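Local atomic coordinates of erythrocyte membrane protein 1 (Plasmodium falciparum, PDB entry 2XU0), a protein that probably binds host cell-surface receptors as an adhesin of infected red cells, the present chain being its N-terminal NTS-DBL1 rosetting region. Residues F145-N150 / L221-K226; R194-I199 / D255-N260; K344-G349 / Y473-T478. The protein carries 10 engineered substitutions. All coordinates share one frame; numbering follows the deposited sequence.

Overall arrangement
Contacts 1 and 2 lie within the Duffy binding domain, their centres about 18 Å apart, and their segments alternate along the chain: 145-150, 194-199, 221-226, 255-260. They interlock through helices 216-231 and 249-268, where Phe-225 of contact 1 meets Trp-256 of contact 2 edge-to-face, so the two adjoin in the same helical part of the fold. Contact 3 opens only after both have closed and lies on the opposite side of the chain's centre, about 66 Å from contact 1 and 55 Å from contact 2 between centres. It joins two small antiparallel strand pairs, one following helix 311-338 and one at the C-terminus. The elongated chain thus has helical packing toward one end and a cystine-rich cluster at the other.

Contact 1 (F145-N150 / L221-K226); sequences FLDNKN and LQVVFK
Leu-146 leans from the loop between helices 133-136 and 154-175 onto helix 216-231, where Val-224 and Leu-221 receive different parts of its side chain. Its CB lies 3.6 Å from Val-224 CG2, and its CD2 reaches further to touch Leu-221 CD2 at 3.8 Å. The same Val-224 methyl sits 3.5 Å from the Leu-146 backbone O, so one methyl touches both the carbonyl oxygen and the root of the side chain. The leucine torsions that bring CD2 toward Leu-221 depart from the staggered values (chi1 -101°, chi2 29°). This half is buried, and Leu-157 of helix 154-175 packs on both Leu-221 and Val-224 to close it further.

The other half is looser and faces solvent. Asp-147, at the centre of an inverse gamma turn, lays its carboxylate across the branched end of Val-223 at about a right angle, with OD1 3.4 Å from Val-223 CG1. A chi1 of -166° swings CG away from the backbone N and carries the carboxylate to this place, where the valine offers it methyl groups and no polar partner. An irregular loop thus packs, chiefly through Leu-146, on a helix of the alpha-helical Duffy-binding-like fold.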
# COMPACT_ATOMS: atom_id res chain seq x y z
N PHE A 145 -0.60 -7.32 -24.13
CA PHE A 145 -0.17 -7.94 -25.38
C PHE A 145 0.11 -9.43 -25.20
O PHE A 145 1.14 -9.95 -25.64
CB PHE A 145 1.07 -7.19 -25.92
CG PHE A 145 0.80 -5.72 -26.13
CD1 PHE A 145 0.19 -5.26 -27.29
CD2 PHE A 145 1.12 -4.79 -25.14
CE1 PHE A 145 -0.09 -3.91 -27.47
CE2 PHE A 145 0.81 -3.44 -25.31
CZ PHE A 145 0.23 -3.00 -26.48
N LEU A 146 -0.84 -10.12 -24.56
CA LEU A 146 -0.76 -11.54 -24.27
C LEU A 146 -1.64 -12.33 -25.23
O LEU A 146 -1.42 -13.53 -25.40
CB LEU A 146 -1.20 -11.78 -22.81
CG LEU A 146 -0.14 -11.99 -21.70
CD1 LEU A 146 1.20 -11.30 -21.99
CD2 LEU A 146 -0.68 -11.55 -20.35
N ASP A 147 -2.63 -11.68 -25.86
CA ASP A 147 -3.51 -12.32 -26.82
C ASP A 147 -2.83 -12.26 -28.19
O ASP A 147 -3.00 -11.30 -28.94
CB ASP A 147 -4.91 -11.66 -26.84
CG ASP A 147 -6.01 -12.44 -27.55
OD1 ASP A 147 -5.72 -13.53 -28.09
OD2 ASP A 147 -7.16 -11.96 -27.55
N ASN A 148 -1.98 -13.27 -28.45
CA ASN A 148 -1.19 -13.46 -29.67
C ASN A 148 -0.85 -14.94 -29.87
O ASN A 148 -0.96 -15.73 -28.93
CB ASN A 148 0.09 -12.60 -29.65
CG ASN A 148 0.98 -12.84 -28.46
OD1 ASN A 148 1.53 -13.93 -28.28
ND2 ASN A 148 1.15 -11.82 -27.64
N LYS A 149 -0.41 -15.30 -31.09
CA LYS A 149 -0.08 -16.67 -31.49
C LYS A 149 1.21 -17.21 -30.84
O LYS A 149 1.47 -18.41 -30.93
CB LYS A 149 -0.01 -16.80 -33.03
CG LYS A 149 -1.29 -16.41 -33.77
CD LYS A 149 -1.18 -15.02 -34.40
CE LYS A 149 -2.42 -14.64 -35.17
NZ LYS A 149 -2.23 -13.36 -35.91
N ASN A 150 2.00 -16.34 -30.20
CA ASN A 150 3.27 -16.67 -29.55
C ASN A 150 3.17 -17.03 -28.06
O ASN A 150 3.98 -17.83 -27.59
CB ASN A 150 4.29 -15.54 -29.75
CG ASN A 150 4.55 -15.14 -31.19
OD1 ASN A 150 4.66 -15.98 -32.11
ND2 ASN A 150 4.69 -13.84 -31.42
N LEU A 221 -4.75 -12.47 -20.17
CA LEU A 221 -4.48 -13.52 -19.19
C LEU A 221 -5.45 -14.68 -19.29
O LEU A 221 -5.01 -15.82 -19.23
CB LEU A 221 -4.43 -12.96 -17.75
CG LEU A 221 -3.16 -12.22 -17.38
CD1 LEU A 221 -3.36 -11.37 -16.14
CD2 LEU A 221 -2.01 -13.18 -17.18
N GLN A 222 -6.75 -14.41 -19.48
CA GLN A 222 -7.71 -15.51 -19.66
C GLN A 222 -7.51 -16.32 -20.95
O GLN A 222 -7.76 -17.53 -20.93
CB GLN A 222 -9.17 -15.13 -19.35
CG GLN A 222 -9.68 -13.87 -20.01
CD GLN A 222 -10.89 -13.32 -19.29
OE1 GLN A 222 -10.79 -12.72 -18.21
NE2 GLN A 222 -12.05 -13.46 -19.92
N VAL A 223 -6.95 -15.69 -22.01
CA VAL A 223 -6.61 -16.34 -23.29
C VAL A 223 -5.38 -17.24 -23.06
O VAL A 223 -5.42 -18.44 -23.38
CB VAL A 223 -6.39 -15.31 -24.44
CG1 VAL A 223 -5.72 -15.95 -25.66
CG2 VAL A 223 -7.71 -14.63 -24.83
N VAL A 224 -4.30 -16.68 -22.46
CA VAL A 224 -3.06 -17.43 -22.15
C VAL A 224 -3.36 -18.63 -21.25
O VAL A 224 -2.89 -19.74 -21.52
CB VAL A 224 -1.94 -16.55 -21.57
CG1 VAL A 224 -0.66 -17.35 -21.35
CG2 VAL A 224 -1.65 -15.37 -22.48
N PHE A 225 -4.19 -18.43 -20.21
CA PHE A 225 -4.55 -19.49 -19.27
C PHE A 225 -5.45 -20.59 -19.85
O PHE A 225 -5.43 -21.72 -19.34
CB PHE A 225 -5.02 -18.93 -17.93
CG PHE A 225 -3.90 -18.61 -16.96
CD1 PHE A 225 -3.25 -19.63 -16.26
CD2 PHE A 225 -3.55 -17.29 -16.68
CE1 PHE A 225 -2.24 -19.34 -15.34
CE2 PHE A 225 -2.58 -17.00 -15.71
CZ PHE A 225 -1.93 -18.02 -15.05
N LYS A 226 -6.21 -20.29 -20.93
CA LYS A 226 -7.05 -21.26 -21.66
C LYS A 226 -6.11 -22.20 -22.46
O LYS A 226 -6.26 -23.43 -22.40
CB LYS A 226 -8.03 -20.51 -22.58
CG LYS A 226 -9.09 -21.42 -23.22
CD LYS A 226 -10.12 -20.61 -23.99
CE LYS A 226 -11.14 -21.48 -24.69
NZ LYS A 226 -12.02 -20.67 -25.57

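Contact 2 (R194-I199 / D255-N260); sequences RSFADI and DWWTIN
Trp-257 and Phe-196 join two helices of the Duffy-binding-like helical core, 249-268 and 186-204, through a buried aromatic contact. The indole starts from a CB directed at the other helix, and CG anti to the backbone N (chi1 178°) carries it toward helix 186-204. On its five-membered ring, NE1 hydrogen-bonds Asp-307 OD2, in the loop before helix 311-338, which satisfies the buried polar atom and should restrict rotation of the ring. Further out, Trp-257 CZ2 comes over one face of the Phe-196 ring toward its rim, 3.7 Å from Phe-196 CE1, and is equally close to the Phe-196 backbone O. The neighbouring CH2 shares both partners, lying 3.8 Å from that O. Around the far side of the benzo ring, CZ3 meets Ile-199 CG2 at 4.0 Å, one helical turn along from Phe-196. The planes of the Phe-196 ring and the indole six-membered ring stand at 52°, with centroids 5.3 Å apart, so the pair is neither stacked nor T-shaped. Arg-261 and Leu-268 of helix 249-268 also pack on Phe-196. On the same helix, Asn-260 OD1 bonds Gly-50 N and ND2 bonds Leu-48 O, linking it to the N-terminal segment. The same amide turns back on its own helix: Asn-260 ND2 donates to Trp-256 O at 3.0 Å, 23° out of the carbonyl plane, and that oxygen also accepts from Asn-260 N.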
# COMPACT_ATOMS: atom_id res chain seq x y z
N ARG A 194 4.38 -4.84 -1.63
CA ARG A 194 3.04 -4.36 -1.97
C ARG A 194 2.74 -4.51 -3.44
O ARG A 194 1.63 -4.88 -3.77
CB ARG A 194 2.84 -2.93 -1.50
CG ARG A 194 2.79 -2.82 -0.00
CD ARG A 194 2.67 -1.37 0.32
NE ARG A 194 2.46 -1.16 1.74
CZ ARG A 194 2.99 -0.16 2.41
NH1 ARG A 194 3.78 0.71 1.79
NH2 ARG A 194 2.75 -0.01 3.70
N SER A 195 3.74 -4.24 -4.32
CA SER A 195 3.60 -4.41 -5.76
C SER A 195 3.55 -5.87 -6.12
O SER A 195 2.79 -6.26 -6.98
CB SER A 195 4.73 -3.69 -6.51
OG SER A 195 4.42 -2.31 -6.56
N PHE A 196 4.41 -6.69 -5.48
CA PHE A 196 4.46 -8.15 -5.67
C PHE A 196 3.07 -8.72 -5.42
O PHE A 196 2.59 -9.57 -6.20
CB PHE A 196 5.42 -8.75 -4.64
CG PHE A 196 5.57 -10.25 -4.66
CD1 PHE A 196 6.11 -10.90 -5.76
CD2 PHE A 196 5.30 -11.00 -3.52
CE1 PHE A 196 6.38 -12.28 -5.73
CE2 PHE A 196 5.55 -12.38 -3.48
CZ PHE A 196 6.05 -13.02 -4.60
N ALA A 197 2.44 -8.27 -4.33
CA ALA A 197 1.06 -8.69 -3.96
C ALA A 197 -0.00 -8.26 -5.00
O ALA A 197 -0.85 -9.07 -5.38
CB ALA A 197 0.71 -8.17 -2.58
N ASP A 198 0.10 -7.02 -5.52
CA ASP A 198 -0.82 -6.55 -6.57
C ASP A 198 -0.62 -7.35 -7.87
O ASP A 198 -1.61 -7.70 -8.51
CB ASP A 198 -0.67 -5.03 -6.81
CG ASP A 198 -1.34 -4.13 -5.78
OD1 ASP A 198 -2.24 -4.63 -5.05
OD2 ASP A 198 -0.99 -2.94 -5.70
N ILE A 199 0.65 -7.68 -8.23
CA ILE A 199 0.98 -8.48 -9.42
C ILE A 199 0.37 -9.85 -9.31
O ILE A 199 -0.24 -10.35 -10.27
CB ILE A 199 2.51 -8.51 -9.75
CG1 ILE A 199 2.95 -7.11 -10.30
CG2 ILE A 199 2.80 -9.62 -10.77
CD1 ILE A 199 4.52 -6.76 -10.19
N ASP A 255 -2.56 -21.65 -8.52
CA ASP A 255 -1.45 -22.60 -8.44
C ASP A 255 -0.32 -22.12 -9.31
O ASP A 255 0.83 -22.19 -8.88
CB ASP A 255 -1.91 -24.00 -8.85
CG ASP A 255 -2.79 -24.63 -7.79
OD1 ASP A 255 -3.04 -23.96 -6.75
OD2 ASP A 255 -3.16 -25.80 -7.96
N TRP A 256 -0.62 -21.55 -10.48
CA TRP A 256 0.44 -20.99 -11.30
C TRP A 256 1.19 -19.94 -10.48
O TRP A 256 2.41 -19.97 -10.46
CB TRP A 256 -0.11 -20.39 -12.60
CG TRP A 256 0.99 -20.07 -13.58
CD1 TRP A 256 1.54 -20.91 -14.50
CD2 TRP A 256 1.74 -18.85 -13.64
NE1 TRP A 256 2.55 -20.27 -15.17
CE2 TRP A 256 2.71 -19.01 -14.66
CE3 TRP A 256 1.70 -17.63 -12.93
CZ2 TRP A 256 3.62 -18.00 -15.00
CZ3 TRP A 256 2.58 -16.62 -13.29
CH2 TRP A 256 3.54 -16.81 -14.30
N TRP A 257 0.46 -19.03 -9.79
CA TRP A 257 1.10 -17.99 -9.00
C TRP A 257 1.98 -18.60 -7.92
O TRP A 257 3.16 -18.29 -7.83
CB TRP A 257 0.07 -17.03 -8.37
CG TRP A 257 0.74 -15.99 -7.50
CD1 TRP A 257 0.86 -16.02 -6.14
CD2 TRP A 257 1.60 -14.94 -7.95
NE1 TRP A 257 1.64 -14.97 -5.71
CE2 TRP A 257 2.16 -14.33 -6.80
CE3 TRP A 257 1.94 -14.43 -9.22
CZ2 TRP A 257 2.97 -13.19 -6.88
CZ3 TRP A 257 2.74 -13.30 -9.30
CH2 TRP A 257 3.27 -12.71 -8.14
N THR A 258 1.39 -19.47 -7.11
CA THR A 258 2.05 -20.16 -6.02
C THR A 258 3.33 -20.85 -6.47
O THR A 258 4.34 -20.76 -5.77
CB THR A 258 1.06 -21.10 -5.34
OG1 THR A 258 -0.01 -20.29 -4.85
CG2 THR A 258 1.68 -21.87 -4.18
N ILE A 259 3.28 -21.51 -7.64
CA ILE A 259 4.40 -22.24 -8.20
C ILE A 259 5.52 -21.34 -8.68
O ILE A 259 6.69 -21.64 -8.43
CB ILE A 259 3.92 -23.28 -9.25
CG1 ILE A 259 3.23 -24.49 -8.55
CG2 ILE A 259 5.08 -23.77 -10.15
CD1 ILE A 259 2.10 -25.16 -9.41
N ASN A 260 5.18 -20.21 -9.31
CA ASN A 260 6.19 -19.32 -9.87
C ASN A 260 6.52 -18.10 -9.05
O ASN A 260 7.38 -17.33 -9.48
CB ASN A 260 5.78 -18.93 -11.30
CG ASN A 260 5.73 -20.11 -12.23
OD1 ASN A 260 6.75 -20.57 -12.73
ND2 ASN A 260 4.56 -20.68 -12.40

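Contact 3 (K344-G349 / Y473-T478); sequences KKYCSG and YGVTCT
Tyr-346 and Val-475 meet at about a right angle, the valine set over one face of the tyrosine ring. Val-475 CG1 stands over the ring centre, 4.0 Å from the Tyr-346 centroid and 10° off the ring normal, a CH-pi contact. The second methyl covers the root of the ring: Val-475 CG2 is 3.7 Å from Tyr-346 CG and equally close to its CB. This methyl lies between the backbone N and carbonyl carbon of its own residue (CG1 chi1 -57°), which lets both branches bear on the tyrosine together.

The neighbouring pair lies alongside instead. Lys-344 CG passes 3.8 Å from Cys-477 CB; the chain then bends at chi3 (85°) and brings Lys-344 CE to 3.3 Å from Cys-477 O, while NZ stays 4.0 Å from that oxygen, short of a hydrogen bond.

In this disulfide-rich part of the Duffy-binding-like C-terminal subdomain, 345-346 is antiparallel to 339-340, with Lys-344 and Lys-345 facing Asp-340 in a G1 beta bulge, and 475-477 to 483-485. Cys-477 to Cys-483 ties the latter pair internally; Cys-347 to Cys-370 ties the former to the start of helix 371-407. Cys-354 shares backbone hydrogen bonds with both Tyr-346 and Val-475, bridging the pairs. Between the segments themselves the chemistry is mainly apolar and CH-pi, with the lysine stem lying on Cys-477.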
# COMPACT_ATOMS: atom_id res chain seq x y z
N LYS A 344 10.65 35.26 15.26
CA LYS A 344 9.49 36.00 15.78
C LYS A 344 8.18 35.88 14.97
O LYS A 344 7.32 36.76 15.03
CB LYS A 344 9.86 37.48 16.10
CG LYS A 344 10.90 37.63 17.21
CD LYS A 344 11.27 39.09 17.49
CE LYS A 344 10.33 39.78 18.46
NZ LYS A 344 10.75 41.18 18.74
N LYS A 345 8.03 34.78 14.21
CA LYS A 345 6.84 34.49 13.41
C LYS A 345 5.90 33.58 14.19
O LYS A 345 6.27 32.46 14.57
CB LYS A 345 7.22 33.84 12.07
CG LYS A 345 6.03 33.52 11.16
CD LYS A 345 6.39 32.53 10.01
CE LYS A 345 7.36 33.05 8.97
NZ LYS A 345 6.92 34.36 8.39
N TYR A 346 4.67 34.06 14.40
CA TYR A 346 3.59 33.36 15.08
C TYR A 346 2.29 33.90 14.50
O TYR A 346 1.77 34.94 14.91
CB TYR A 346 3.65 33.52 16.60
CG TYR A 346 2.95 32.45 17.42
CD1 TYR A 346 3.61 31.79 18.45
CD2 TYR A 346 1.60 32.16 17.22
CE1 TYR A 346 2.95 30.84 19.24
CE2 TYR A 346 0.94 31.20 17.99
CZ TYR A 346 1.62 30.55 19.01
OH TYR A 346 0.97 29.60 19.78
N CYS A 347 1.78 33.16 13.51
CA CYS A 347 0.57 33.48 12.79
C CYS A 347 -0.58 32.56 13.24
O CYS A 347 -0.35 31.57 13.95
CB CYS A 347 0.83 33.34 11.29
SG CYS A 347 2.29 34.25 10.70
N SER A 348 -1.79 32.88 12.79
CA SER A 348 -2.99 32.07 13.00
C SER A 348 -3.50 31.63 11.62
O SER A 348 -3.07 32.19 10.59
CB SER A 348 -4.06 32.89 13.71
OG SER A 348 -4.77 33.76 12.84
N GLY A 349 -4.44 30.67 11.60
CA GLY A 349 -5.07 30.17 10.39
C GLY A 349 -5.85 31.25 9.65
O GLY A 349 -6.04 31.13 8.43
N TYR A 473 -4.89 36.62 24.32
CA TYR A 473 -4.23 37.87 24.73
C TYR A 473 -2.95 38.17 23.94
O TYR A 473 -2.19 39.09 24.30
CB TYR A 473 -3.96 37.84 26.26
CG TYR A 473 -5.13 37.27 27.04
CD1 TYR A 473 -5.04 36.01 27.63
CD2 TYR A 473 -6.35 37.93 27.09
CE1 TYR A 473 -6.13 35.45 28.30
CE2 TYR A 473 -7.45 37.38 27.75
CZ TYR A 473 -7.33 36.14 28.36
OH TYR A 473 -8.43 35.62 29.00
N GLY A 474 -2.74 37.42 22.86
CA GLY A 474 -1.57 37.53 21.99
C GLY A 474 -0.36 36.77 22.47
O GLY A 474 -0.42 36.05 23.48
N VAL A 475 0.75 36.89 21.72
CA VAL A 475 2.03 36.24 22.05
C VAL A 475 3.19 37.25 22.07
O VAL A 475 3.17 38.22 21.32
CB VAL A 475 2.38 34.97 21.21
CG1 VAL A 475 1.30 33.89 21.31
CG2 VAL A 475 2.68 35.29 19.75
N THR A 476 4.18 37.00 22.94
CA THR A 476 5.39 37.80 23.05
C THR A 476 6.56 36.88 22.75
O THR A 476 6.75 35.85 23.42
CB THR A 476 5.49 38.54 24.39
OG1 THR A 476 4.39 39.43 24.50
CG2 THR A 476 6.79 39.34 24.53
N CYS A 477 7.31 37.24 21.72
CA CYS A 477 8.48 36.51 21.30
C CYS A 477 9.71 37.29 21.76
O CYS A 477 9.82 38.50 21.50
CB CYS A 477 8.46 36.29 19.79
SG CYS A 477 6.98 35.43 19.18
N THR A 478 10.57 36.63 22.55
CA THR A 478 11.79 37.21 23.12
C THR A 478 12.95 37.11 22.12
O THR A 478 12.80 36.49 21.05
CB THR A 478 12.12 36.54 24.48
OG1 THR A 478 12.34 35.14 24.30
CG2 THR A 478 11.05 36.78 25.53